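Local coordinates for protein NAD-dependent aldehyde dehydrogenase (Burkholderia multivorans, PDB 5UJU) that probably oxidises aldehydes to carboxylic acids with NAD+, and may act on L-glutamate gamma-semialdehyde, at residues D411-V416 and G458-V463; G399-Q402 and V406-R409; G382-L387 and V419-Q424; S372-A377 and V441-V446. All coordinates share one frame; numbering follows the deposited sequence.

Contact 1. Residues D411-V416 and G458-V463; sequences DAARAV and GPISFV. With NA (sodium ion), chain C.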
loop_
_atom_site.group_PDB
_atom_site.type_symbol
_atom_site.label_atom_id
_atom_site.label_comp_id
_atom_site.label_asym_id
_atom_site.label_seq_id
_atom_site.Cartn_x
_atom_site.Cartn_y
_atom_site.Cartn_z
ATOM N N ASP A 411 6.962 -9.669 -38.750
ATOM C CA ASP A 411 6.411 -9.663 -40.099
ATOM C C ASP A 411 5.123 -8.851 -40.172
ATOM O O ASP A 411 4.867 -8.183 -41.181
ATOM C CB ASP A 411 6.176 -11.082 -40.607
ATOM C CG ASP A 411 5.857 -11.108 -42.102
ATOM O OD1 ASP A 411 6.742 -10.735 -42.906
ATOM O OD2 ASP A 411 4.721 -11.481 -42.473
ATOM N N ALA A 412 4.302 -8.883 -39.117
ATOM C CA ALA A 412 3.130 -8.011 -39.096
ATOM C C ALA A 412 3.541 -6.542 -39.153
ATOM O O ALA A 412 2.931 -5.744 -39.875
ATOM C CB ALA A 412 2.283 -8.285 -37.856
ATOM N N ALA A 413 4.588 -6.172 -38.408
ATOM C CA ALA A 413 5.019 -4.778 -38.371
ATOM C C ALA A 413 5.555 -4.304 -39.721
ATOM O O ALA A 413 5.468 -3.108 -40.027
ATOM C CB ALA A 413 6.073 -4.584 -37.278
ATOM N N ARG A 414 6.103 -5.213 -40.539
ATOM C CA ARG A 414 6.636 -4.815 -41.841
ATOM C C ARG A 414 5.598 -4.099 -42.694
ATOM O O ARG A 414 5.936 -3.187 -43.455
ATOM C CB ARG A 414 7.175 -6.026 -42.601
ATOM C CG ARG A 414 8.559 -6.452 -42.205
ATOM C CD ARG A 414 9.080 -7.529 -43.149
ATOM N NE ARG A 414 10.426 -7.953 -42.774
ATOM C CZ ARG A 414 10.706 -9.106 -42.176
ATOM N NH1 ARG A 414 9.733 -9.960 -41.901
ATOM N NH2 ARG A 414 11.958 -9.411 -41.861
ATOM N N ALA A 415 4.337 -4.500 -42.598
ATOM C CA ALA A 415 3.299 -3.929 -43.444
ATOM C C ALA A 415 2.823 -2.562 -42.972
ATOM O O ALA A 415 2.021 -1.935 -43.672
ATOM C CB ALA A 415 2.102 -4.881 -43.517
ATOM N N VAL A 416 3.304 -2.076 -41.833
ATOM C CA VAL A 416 2.624 -0.978 -41.155
ATOM C C VAL A 416 3.030 0.407 -41.666
ATOM O O VAL A 416 2.190 1.314 -41.716
ATOM C CB VAL A 416 2.850 -1.120 -39.639
ATOM C CG1 VAL A 416 3.042 0.229 -38.968
ATOM C CG2 VAL A 416 1.678 -1.862 -39.022
ATOM N N GLY A 458 9.274 -7.121 -29.139
ATOM C CA GLY A 458 10.323 -7.569 -30.015
ATOM C C GLY A 458 11.098 -6.394 -30.563
ATOM O O GLY A 458 10.903 -5.246 -30.151
ATOM N N PRO A 459 12.004 -6.660 -31.495
ATOM C CA PRO A 459 12.918 -5.610 -31.996
ATOM C C PRO A 459 12.265 -4.759 -33.077
ATOM O O PRO A 459 12.647 -4.786 -34.244
ATOM C CB PRO A 459 14.096 -6.432 -32.529
ATOM C CG PRO A 459 13.439 -7.690 -33.037
ATOM C CD PRO A 459 12.285 -7.975 -32.096
ATOM N N ILE A 460 11.263 -3.980 -32.681
ATOM C CA ILE A 460 10.431 -3.210 -33.604
ATOM C C ILE A 460 10.400 -1.766 -33.129
ATOM O O ILE A 460 10.174 -1.513 -31.942
ATOM C CB ILE A 460 9.003 -3.784 -33.659
ATOM C CG1 ILE A 460 9.043 -5.251 -34.115
ATOM C CG2 ILE A 460 8.072 -2.884 -34.499
ATOM C CD1 ILE A 460 7.786 -6.063 -33.748
ATOM N N SER A 461 10.622 -0.817 -34.041
ATOM C CA SER A 461 10.555 0.579 -33.627
ATOM C C SER A 461 10.069 1.473 -34.764
ATOM O O SER A 461 10.099 1.102 -35.945
ATOM C CB SER A 461 11.903 1.078 -33.105
ATOM O OG SER A 461 12.916 0.950 -34.088
ATOM N N PHE A 462 9.618 2.669 -34.373
ATOM C CA PHE A 462 9.034 3.650 -35.280
ATOM C C PHE A 462 9.732 4.989 -35.081
ATOM O O PHE A 462 9.773 5.511 -33.959
ATOM C CB PHE A 462 7.527 3.800 -35.028
ATOM C CG PHE A 462 6.814 2.489 -34.870
ATOM C CD1 PHE A 462 6.524 1.701 -35.970
ATOM C CD2 PHE A 462 6.451 2.035 -33.613
ATOM C CE1 PHE A 462 5.879 0.479 -35.816
ATOM C CE2 PHE A 462 5.805 0.814 -33.456
ATOM C CZ PHE A 462 5.526 0.037 -34.553
ATOM N N VAL A 463 10.299 5.523 -36.159
ATOM C CA VAL A 463 10.715 6.921 -36.226
ATOM C C VAL A 463 9.518 7.697 -36.771
ATOM O O VAL A 463 9.057 7.434 -37.887
ATOM C CB VAL A 463 11.959 7.092 -37.114
ATOM C CG1 VAL A 463 12.436 8.548 -37.106
ATOM C CG2 VAL A 463 13.070 6.146 -36.637
HETATM NA NA NA C . 10.817 -3.328 -28.189
HETATM O O HOH W 1 9.475 -5.252 -27.103
HETATM O O HOH W 2 8.850 -2.492 -29.490
HETATM O O HOH W 3 12.201 -1.572 -29.772
HETATM O O HOH W 4 10.296 -1.466 -26.447
#

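Contact 2. Residues G399-Q402 and V406-R409; sequences GAIQ and VTAR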
loop_
_atom_site.group_PDB
_atom_site.type_symbol
_atom_site.label_atom_id
_atom_site.label_comp_id
_atom_site.label_asym_id
_atom_site.label_seq_id
_atom_site.Cartn_x
_atom_site.Cartn_y
_atom_site.Cartn_z
ATOM N N GLY A 399 21.454 -11.185 -28.778
ATOM C CA GLY A 399 20.908 -12.388 -28.169
ATOM C C GLY A 399 19.976 -13.096 -29.133
ATOM O O GLY A 399 20.069 -12.949 -30.359
ATOM N N ALA A 400 19.024 -13.835 -28.574
ATOM C CA ALA A 400 18.121 -14.646 -29.370
ATOM C C ALA A 400 16.684 -14.226 -29.111
ATOM O O ALA A 400 16.355 -13.670 -28.062
ATOM C CB ALA A 400 18.297 -16.148 -29.066
ATOM N N ILE A 401 15.828 -14.508 -30.083
ATOM C CA ILE A 401 14.407 -14.185 -29.993
ATOM C C ILE A 401 13.706 -15.238 -29.135
ATOM O O ILE A 401 13.866 -16.444 -29.358
ATOM C CB ILE A 401 13.796 -14.110 -31.402
ATOM C CG1 ILE A 401 14.481 -13.018 -32.238
ATOM C CG2 ILE A 401 12.321 -13.897 -31.330
ATOM C CD1 ILE A 401 14.224 -11.618 -31.737
ATOM N N GLN A 402 12.897 -14.788 -28.167
ATOM C CA GLN A 402 12.458 -15.702 -27.111
ATOM C C GLN A 402 11.503 -16.778 -27.634
ATOM O O GLN A 402 11.534 -17.921 -27.163
ATOM C CB GLN A 402 11.806 -14.915 -25.967
ATOM C CG GLN A 402 11.798 -15.650 -24.606
ATOM C CD GLN A 402 10.661 -16.655 -24.453
ATOM O OE1 GLN A 402 9.574 -16.472 -24.999
ATOM N NE2 GLN A 402 10.916 -17.728 -23.705
ATOM N N VAL A 406 7.250 -13.640 -31.506
ATOM C CA VAL A 406 7.940 -12.390 -31.807
ATOM C C VAL A 406 8.262 -12.324 -33.298
ATOM O O VAL A 406 8.129 -11.274 -33.936
ATOM C CB VAL A 406 9.208 -12.255 -30.943
ATOM C CG1 VAL A 406 10.024 -11.033 -31.369
ATOM C CG2 VAL A 406 8.855 -12.206 -29.464
ATOM N N THR A 407 8.691 -13.451 -33.870
ATOM C CA THR A 407 8.950 -13.521 -35.304
ATOM C C THR A 407 7.706 -13.163 -36.111
ATOM O O THR A 407 7.796 -12.474 -37.135
ATOM C CB THR A 407 9.444 -14.921 -35.666
ATOM O OG1 THR A 407 10.713 -15.145 -35.041
ATOM C CG2 THR A 407 9.603 -15.050 -37.169
ATOM N N ALA A 408 6.533 -13.638 -35.677
ATOM C CA ALA A 408 5.299 -13.312 -36.391
ATOM C C ALA A 408 4.989 -11.822 -36.318
ATOM O O ALA A 408 4.535 -11.224 -37.302
ATOM C CB ALA A 408 4.131 -14.120 -35.825
ATOM N N ARG A 409 5.243 -11.202 -35.163
ATOM C CA ARG A 409 4.930 -9.791 -35.000
ATOM C C ARG A 409 5.871 -8.906 -35.811
ATOM O O ARG A 409 5.458 -7.840 -36.279
ATOM C CB ARG A 409 4.972 -9.421 -33.521
ATOM C CG ARG A 409 4.540 -7.991 -33.224
ATOM C CD ARG A 409 4.525 -7.707 -31.722
ATOM N NE ARG A 409 3.660 -8.622 -30.978
ATOM C CZ ARG A 409 4.092 -9.665 -30.270
ATOM N NH1 ARG A 409 5.395 -9.934 -30.189
ATOM N NH2 ARG A 409 3.215 -10.435 -29.636
#

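Contact 3. Residues G382-L387 and V419-Q424; sequences GAVQKL and VLLDSQ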
loop_
_atom_site.group_PDB
_atom_site.type_symbol
_atom_site.label_atom_id
_atom_site.label_comp_id
_atom_site.label_asym_id
_atom_site.label_seq_id
_atom_site.Cartn_x
_atom_site.Cartn_y
_atom_site.Cartn_z
ATOM N N GLY A 382 21.042 3.474 -39.871
ATOM C CA GLY A 382 22.375 3.039 -40.250
ATOM C C GLY A 382 23.205 2.580 -39.066
ATOM O O GLY A 382 23.981 1.629 -39.175
ATOM N N ALA A 383 23.085 3.267 -37.929
ATOM C CA ALA A 383 23.803 2.817 -36.745
ATOM C C ALA A 383 23.281 1.462 -36.277
ATOM O O ALA A 383 24.057 0.625 -35.804
ATOM C CB ALA A 383 23.699 3.858 -35.629
ATOM N N VAL A 384 21.971 1.222 -36.418
ATOM C CA VAL A 384 21.417 -0.076 -36.040
ATOM C C VAL A 384 21.950 -1.166 -36.958
ATOM O O VAL A 384 22.368 -2.236 -36.500
ATOM C CB VAL A 384 19.879 -0.050 -36.046
ATOM C CG1 VAL A 384 19.341 -1.474 -35.845
ATOM C CG2 VAL A 384 19.349 0.853 -34.940
ATOM N N GLN A 385 21.951 -0.900 -38.270
ATOM C CA GLN A 385 22.440 -1.879 -39.229
ATOM C C GLN A 385 23.892 -2.241 -38.949
ATOM O O GLN A 385 24.261 -3.421 -38.991
ATOM C CB GLN A 385 22.285 -1.338 -40.665
ATOM C CG GLN A 385 22.263 -2.422 -41.739
ATOM C CD GLN A 385 23.627 -3.021 -41.998
ATOM O OE1 GLN A 385 24.637 -2.332 -41.912
ATOM N NE2 GLN A 385 23.667 -4.328 -42.272
ATOM N N LYS A 386 24.736 -1.240 -38.657
ATOM C CA LYS A 386 26.145 -1.526 -38.395
ATOM C C LYS A 386 26.311 -2.405 -37.158
ATOM O O LYS A 386 27.171 -3.295 -37.131
ATOM C CB LYS A 386 26.933 -0.225 -38.227
ATOM N N LEU A 387 25.484 -2.180 -36.129
ATOM C CA LEU A 387 25.629 -2.891 -34.866
ATOM C C LEU A 387 25.041 -4.296 -34.885
ATOM O O LEU A 387 25.444 -5.127 -34.056
ATOM C CB LEU A 387 24.980 -2.090 -33.735
ATOM C CG LEU A 387 25.747 -0.873 -33.213
ATOM C CD1 LEU A 387 24.902 -0.116 -32.207
ATOM C CD2 LEU A 387 27.054 -1.310 -32.553
ATOM N N VAL A 419 9.549 0.910 -44.419
ATOM C CA VAL A 419 10.646 0.238 -43.739
ATOM C C VAL A 419 11.915 1.052 -43.952
ATOM O O VAL A 419 12.326 1.294 -45.091
ATOM C CB VAL A 419 10.814 -1.199 -44.241
ATOM C CG1 VAL A 419 11.969 -1.864 -43.501
ATOM C CG2 VAL A 419 9.522 -1.977 -44.033
ATOM N N LEU A 420 12.540 1.469 -42.851
ATOM C CA LEU A 420 13.837 2.129 -42.914
ATOM C C LEU A 420 14.980 1.122 -42.838
ATOM O O LEU A 420 16.024 1.312 -43.470
ATOM C CB LEU A 420 13.949 3.167 -41.796
ATOM C CG LEU A 420 13.002 4.360 -41.963
ATOM C CD1 LEU A 420 12.934 5.179 -40.698
ATOM C CD2 LEU A 420 13.436 5.213 -43.133
ATOM N N LEU A 421 14.811 0.067 -42.047
ATOM C CA LEU A 421 15.812 -0.984 -41.945
ATOM C C LEU A 421 15.054 -2.280 -41.758
ATOM O O LEU A 421 14.281 -2.404 -40.804
ATOM C CB LEU A 421 16.776 -0.746 -40.777
ATOM C CG LEU A 421 17.669 -1.931 -40.395
ATOM C CD1 LEU A 421 18.578 -2.286 -41.558
ATOM C CD2 LEU A 421 18.493 -1.578 -39.180
ATOM N N ASP A 422 15.236 -3.218 -42.681
ATOM C CA ASP A 422 14.502 -4.467 -42.599
ATOM C C ASP A 422 15.188 -5.394 -41.611
ATOM O O ASP A 422 16.409 -5.365 -41.448
ATOM C CB ASP A 422 14.374 -5.135 -43.969
ATOM C CG ASP A 422 13.297 -6.216 -43.986
ATOM O OD1 ASP A 422 12.515 -6.281 -43.014
ATOM O OD2 ASP A 422 13.201 -6.978 -44.971
ATOM N N SER A 423 14.374 -6.210 -40.948
ATOM C CA SER A 423 14.842 -7.256 -40.053
ATOM C C SER A 423 15.322 -8.456 -40.858
ATOM O O SER A 423 14.617 -8.928 -41.755
ATOM C CB SER A 423 13.709 -7.665 -39.115
ATOM O OG SER A 423 14.057 -8.815 -38.378
ATOM N N GLN A 424 16.499 -8.981 -40.511
ATOM C CA GLN A 424 17.082 -10.129 -41.192
ATOM C C GLN A 424 17.239 -11.299 -40.229
ATOM O O GLN A 424 17.276 -11.118 -39.013
ATOM C CB GLN A 424 18.463 -9.794 -41.781
ATOM C CG GLN A 424 18.534 -8.496 -42.573
ATOM C CD GLN A 424 17.669 -8.517 -43.805
ATOM O OE1 GLN A 424 17.102 -9.550 -44.168
ATOM N NE2 GLN A 424 17.563 -7.366 -44.471
#

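Contact 4. Residues S372-A377 and V441-V446; sequences SFDEVA and VLQLDV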
loop_
_atom_site.group_PDB
_atom_site.type_symbol
_atom_site.label_atom_id
_atom_site.label_comp_id
_atom_site.label_asym_id
_atom_site.label_seq_id
_atom_site.Cartn_x
_atom_site.Cartn_y
_atom_site.Cartn_z
ATOM N N SER A 372 17.924 17.230 -41.232
ATOM C CA SER A 372 16.565 16.937 -41.658
ATOM C C SER A 372 16.010 15.716 -40.932
ATOM O O SER A 372 16.740 14.930 -40.308
ATOM C CB SER A 372 16.519 16.686 -43.165
ATOM O OG SER A 372 17.041 15.397 -43.467
ATOM N N PHE A 373 14.689 15.548 -41.039
ATOM C CA PHE A 373 14.074 14.334 -40.518
ATOM C C PHE A 373 14.720 13.096 -41.133
ATOM O O PHE A 373 15.117 12.173 -40.414
ATOM C CB PHE A 373 12.558 14.336 -40.768
ATOM C CG PHE A 373 11.871 13.052 -40.340
ATOM C CD1 PHE A 373 11.794 11.961 -41.201
ATOM C CD2 PHE A 373 11.320 12.933 -39.071
ATOM C CE1 PHE A 373 11.179 10.775 -40.803
ATOM C CE2 PHE A 373 10.699 11.749 -38.663
ATOM C CZ PHE A 373 10.631 10.670 -39.532
ATOM N N ASP A 374 14.862 13.067 -42.464
ATOM C CA ASP A 374 15.412 11.863 -43.078
ATOM C C ASP A 374 16.849 11.627 -42.642
ATOM O O ASP A 374 17.261 10.472 -42.473
ATOM C CB ASP A 374 15.321 11.914 -44.599
ATOM C CG ASP A 374 13.902 12.092 -45.090
ATOM O OD1 ASP A 374 12.985 11.420 -44.569
ATOM O OD2 ASP A 374 13.711 12.869 -46.037
ATOM N N GLU A 375 17.616 12.699 -42.414
ATOM C CA GLU A 375 18.978 12.508 -41.925
ATOM C C GLU A 375 18.987 11.911 -40.516
ATOM O O GLU A 375 19.812 11.044 -40.217
ATOM C CB GLU A 375 19.758 13.826 -41.985
ATOM C CG GLU A 375 20.020 14.273 -43.431
ATOM C CD GLU A 375 20.732 15.610 -43.573
ATOM O OE1 GLU A 375 20.571 16.502 -42.714
ATOM O OE2 GLU A 375 21.490 15.746 -44.553
ATOM N N VAL A 376 18.080 12.342 -39.637
ATOM C CA VAL A 376 18.031 11.749 -38.302
ATOM C C VAL A 376 17.630 10.281 -38.388
ATOM O O VAL A 376 18.256 9.406 -37.770
ATOM C CB VAL A 376 17.080 12.542 -37.386
ATOM C CG1 VAL A 376 16.884 11.809 -36.049
ATOM C CG2 VAL A 376 17.611 13.935 -37.144
ATOM N N ALA A 377 16.586 9.986 -39.170
ATOM C CA ALA A 377 16.118 8.613 -39.300
ATOM C C ALA A 377 17.196 7.715 -39.890
ATOM O O ALA A 377 17.416 6.594 -39.414
ATOM C CB ALA A 377 14.861 8.569 -40.166
ATOM N N VAL A 441 13.120 -1.311 -38.264
ATOM C CA VAL A 441 12.935 0.112 -38.013
ATOM C C VAL A 441 12.043 0.677 -39.102
ATOM O O VAL A 441 12.336 0.523 -40.295
ATOM C CB VAL A 441 14.267 0.880 -37.947
ATOM C CG1 VAL A 441 13.984 2.343 -37.618
ATOM C CG2 VAL A 441 15.194 0.280 -36.874
ATOM N N LEU A 442 10.958 1.321 -38.692
ATOM C CA LEU A 442 9.948 1.816 -39.608
ATOM C C LEU A 442 9.809 3.324 -39.483
ATOM O O LEU A 442 10.128 3.923 -38.454
ATOM C CB LEU A 442 8.592 1.155 -39.342
ATOM C CG LEU A 442 8.623 -0.372 -39.405
ATOM C CD1 LEU A 442 7.618 -0.974 -38.448
ATOM C CD2 LEU A 442 8.355 -0.842 -40.811
ATOM N N GLN A 443 9.323 3.939 -40.553
ATOM C CA GLN A 443 8.995 5.352 -40.532
ATOM C C GLN A 443 7.481 5.497 -40.475
ATOM O O GLN A 443 6.766 4.861 -41.261
ATOM C CB GLN A 443 9.546 6.072 -41.768
ATOM C CG GLN A 443 9.169 7.545 -41.819
ATOM C CD GLN A 443 9.767 8.284 -43.019
ATOM O OE1 GLN A 443 10.822 7.921 -43.539
ATOM N NE2 GLN A 443 9.083 9.322 -43.455
ATOM N N LEU A 444 6.999 6.329 -39.550
ATOM C CA LEU A 444 5.590 6.687 -39.471
ATOM C C LEU A 444 5.440 8.203 -39.392
ATOM O O LEU A 444 6.413 8.952 -39.250
ATOM C CB LEU A 444 4.911 6.040 -38.262
ATOM C CG LEU A 444 4.739 4.531 -38.387
ATOM C CD1 LEU A 444 4.125 3.982 -37.099
ATOM C CD2 LEU A 444 3.876 4.222 -39.592
ATOM N N ASP A 445 4.194 8.643 -39.507
ATOM C CA ASP A 445 3.790 10.015 -39.256
ATOM C C ASP A 445 2.949 10.039 -37.990
ATOM O O ASP A 445 2.399 9.017 -37.579
ATOM C CB ASP A 445 2.993 10.591 -40.436
ATOM C CG ASP A 445 2.627 12.051 -40.235
ATOM O OD1 ASP A 445 3.500 12.921 -40.448
ATOM O OD2 ASP A 445 1.469 12.323 -39.851
ATOM N N VAL A 446 2.865 11.221 -37.368
ATOM C CA VAL A 446 2.084 11.376 -36.145
ATOM C C VAL A 446 0.622 10.977 -36.350
ATOM O O VAL A 446 -0.055 10.579 -35.393
ATOM C CB VAL A 446 2.222 12.823 -35.617
ATOM C CG1 VAL A 446 1.587 13.814 -36.566
ATOM C CG2 VAL A 446 1.645 12.944 -34.225
HETATM O O HOH W 5 13.256 8.988 -43.642
HETATM O O HOH W 6 10.642 10.795 -45.715
#

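Contact 1. Residues D411-V416 and G458-V463
A413 and I460 meet methyl to methyl. The CB of A413 points at the strand and lies 3.8 Å from CG2 of I460. At chi1 -59° this CG2 is anti to the backbone N of I460, while the CG1 branch runs beside the N. The end of that second branch, CD1 of I460, comes to 4.2 Å from the same A413 CB. A single small side chain on the helix is therefore met by both branches of the isoleucine.

Two residues along the strand, F462 is met by V416. The CG1 of V416 approaches the ring obliquely, 4.2 Å from CE1 of F462. No hydrogen bond joins the two segments, and the contact is apolar and largely buried. V416 is tied back to the helix by a bond from its N to the O of A413.

The polar groups lie outside this patch. R414 NH1 makes a salt bridge to D411 OD1 at 3.2 Å, using the anti lone pair of that oxygen. The G458 O takes the N-H of I460 at 2.9 Å across an inverse gamma turn centred on P459. The same oxygen binds the sodium ion at 2.7 Å. G348 O and four waters complete the metal site, and water 3 also donates to I460 O.

W456 touches A413 and V416 and meets the F462 ring edge-to-face. Helix 404-414 thus packs on the face of a seven-stranded mixed sheet that carries I460 and F462, consistent with the catalytic domain of aldehyde dehydrogenases. Within that sheet, strand 460-466 runs between strands 440-445 and 356-360.

Contact 2. Residues G399-Q402 and V406-R409
I401 has chi1 near -61°, which places CG2 anti to its backbone N and turns this methyl to V406. V406 has chi1 173°, with CG1 anti to its own N. The two side chains cross obliquely. I401 CG2 lies against the branch point of the valine, 3.5 Å from V406 CB. It also touches V406 CG1, at 3.7 Å. One methyl thus rests on both the branch carbon and one arm of V406, and the fit is close.

T407 borders the same methyl. Its OG1 stands 4.2 Å from I401 CG2. The contact buries this hydroxyl, and it has no hydrogen-bonding partner in the model.

The two segments share no hydrogen bond. The loop is held by other residues: Q349 bonds to A400 O and Q402 N, and R435 bonds to I401 O. The side chain of Q402 donates from NE2 to T144 O.

The arrangement is a short loop between two successive helices, in which the chain folds back on the first turn of the next helix. Segment 399-402 follows helix 391-398 and leads into helix 404-414. V406 also touches F457, and R409 NH1 bonds to F457 O, which joins this helix to the loop before strand 460-466.

Contact 3. Residues G382-L387 and V419-Q424
The Q385 amide is the flat group nearest the contact, but neither its faces nor its edges meet L421. Q385 touches with its aliphatic stem instead. Its CG lies 3.7 Å from L421 CD1, and its CB lies 3.9 Å from the same methyl. The chain bends at chi2 (-74°), and the amide leads away from the other segment. The two side chains cross at about a right angle.

L421 carries the strand side of the contact alone. Its CG is anti to the backbone N (chi1 167°), which extends the side chain to the helix, and its two methyls divide the work. CD1 meets Q385. CD2 presses on V384: V384 CG1 and L421 CD2 are 3.4 Å apart, a close fit for two methyl carbons. CD2 also sits 3.6 Å from the backbone N of Q385.

L421 lies at a classic beta bulge. L420 and L421 both face V441 of the neighbouring strand 440-445, and the chain changes direction at L420. Strand 418-421 forms one edge of the sheet, as far as this chain goes. Helix 373-388 packs beside it, and V384 also touches A340 and L343 of helix 332-344.

Beyond the bulge, D422 OD1 accepts a weak bond from S423 N and forms a salt bridge with R414 NE. S423 OG bonds to T438 O.

Contact 4. Residues S372-A377 and V441-V446
The chain enters helix 373-388 at F373, and this first turn faces the extended strand 440-445 without any backbone hydrogen bond between them. F373 and Q443 make the main contact. Both side chains leave with CG anti to the backbone N, F373 at chi1 176°, which carries each across to the other segment. Q443 is extended beyond CG, and its amide arrives at the edge of the phenyl ring. Q443 CD is 3.6 Å from F373 CE1, near the ring plane, and Q443 NE2 is 3.7 Å from that same carbon. Ring and amide planes are 63° apart, and the amide is not stacked on the ring. Farther back along the glutamine, Q443 CG reaches F373 CZ at 4.1 Å.

The helix start is a capping box. S372 is the N-cap, and its OG accepts from E375 N at 3.0 Å. In return, S372 N donates to E375 OE1 at 3.1 Å. The helix lies on one face of the sheet: F373 also touches V463, A465 and V359, on strands 460-466 and 356-360.

D374 stands beside F373 on the exposed side and meets Q443 through water. Water 5 donates to D374 OD1 at 2.6 Å and to Q443 OE1 at 2.7 Å. Water 6 donates to D374 OD1 and accepts from Q443 NE2. The two waters thus use both ends of the amide, which would favour one rotation of it. Two residues farther along the strand, D445 OD1 forms a salt bridge with R361.

In the fold
From the N terminus, contact 4 opens first, at the start of helix 373-388, and contact 3 opens farther along the same helix. Contact 2 opens and closes next, a short local loop. Contact 1 then opens at 411-416, on the helix that contact 2 uses. Contact 3 closes at 419-424 and contact 4 at 441-446, so contact 2 nests in contact 3 and contact 3 in contact 4. Contact 1 closes last, at 458-463, and crosses both. Contacts 1, 3 and 4 join helices 404-414 and 373-388 to one mixed sheet, through strands 460-466, 418-421 and 440-445. V406 touches G458, linking contact 2 to the sodium site.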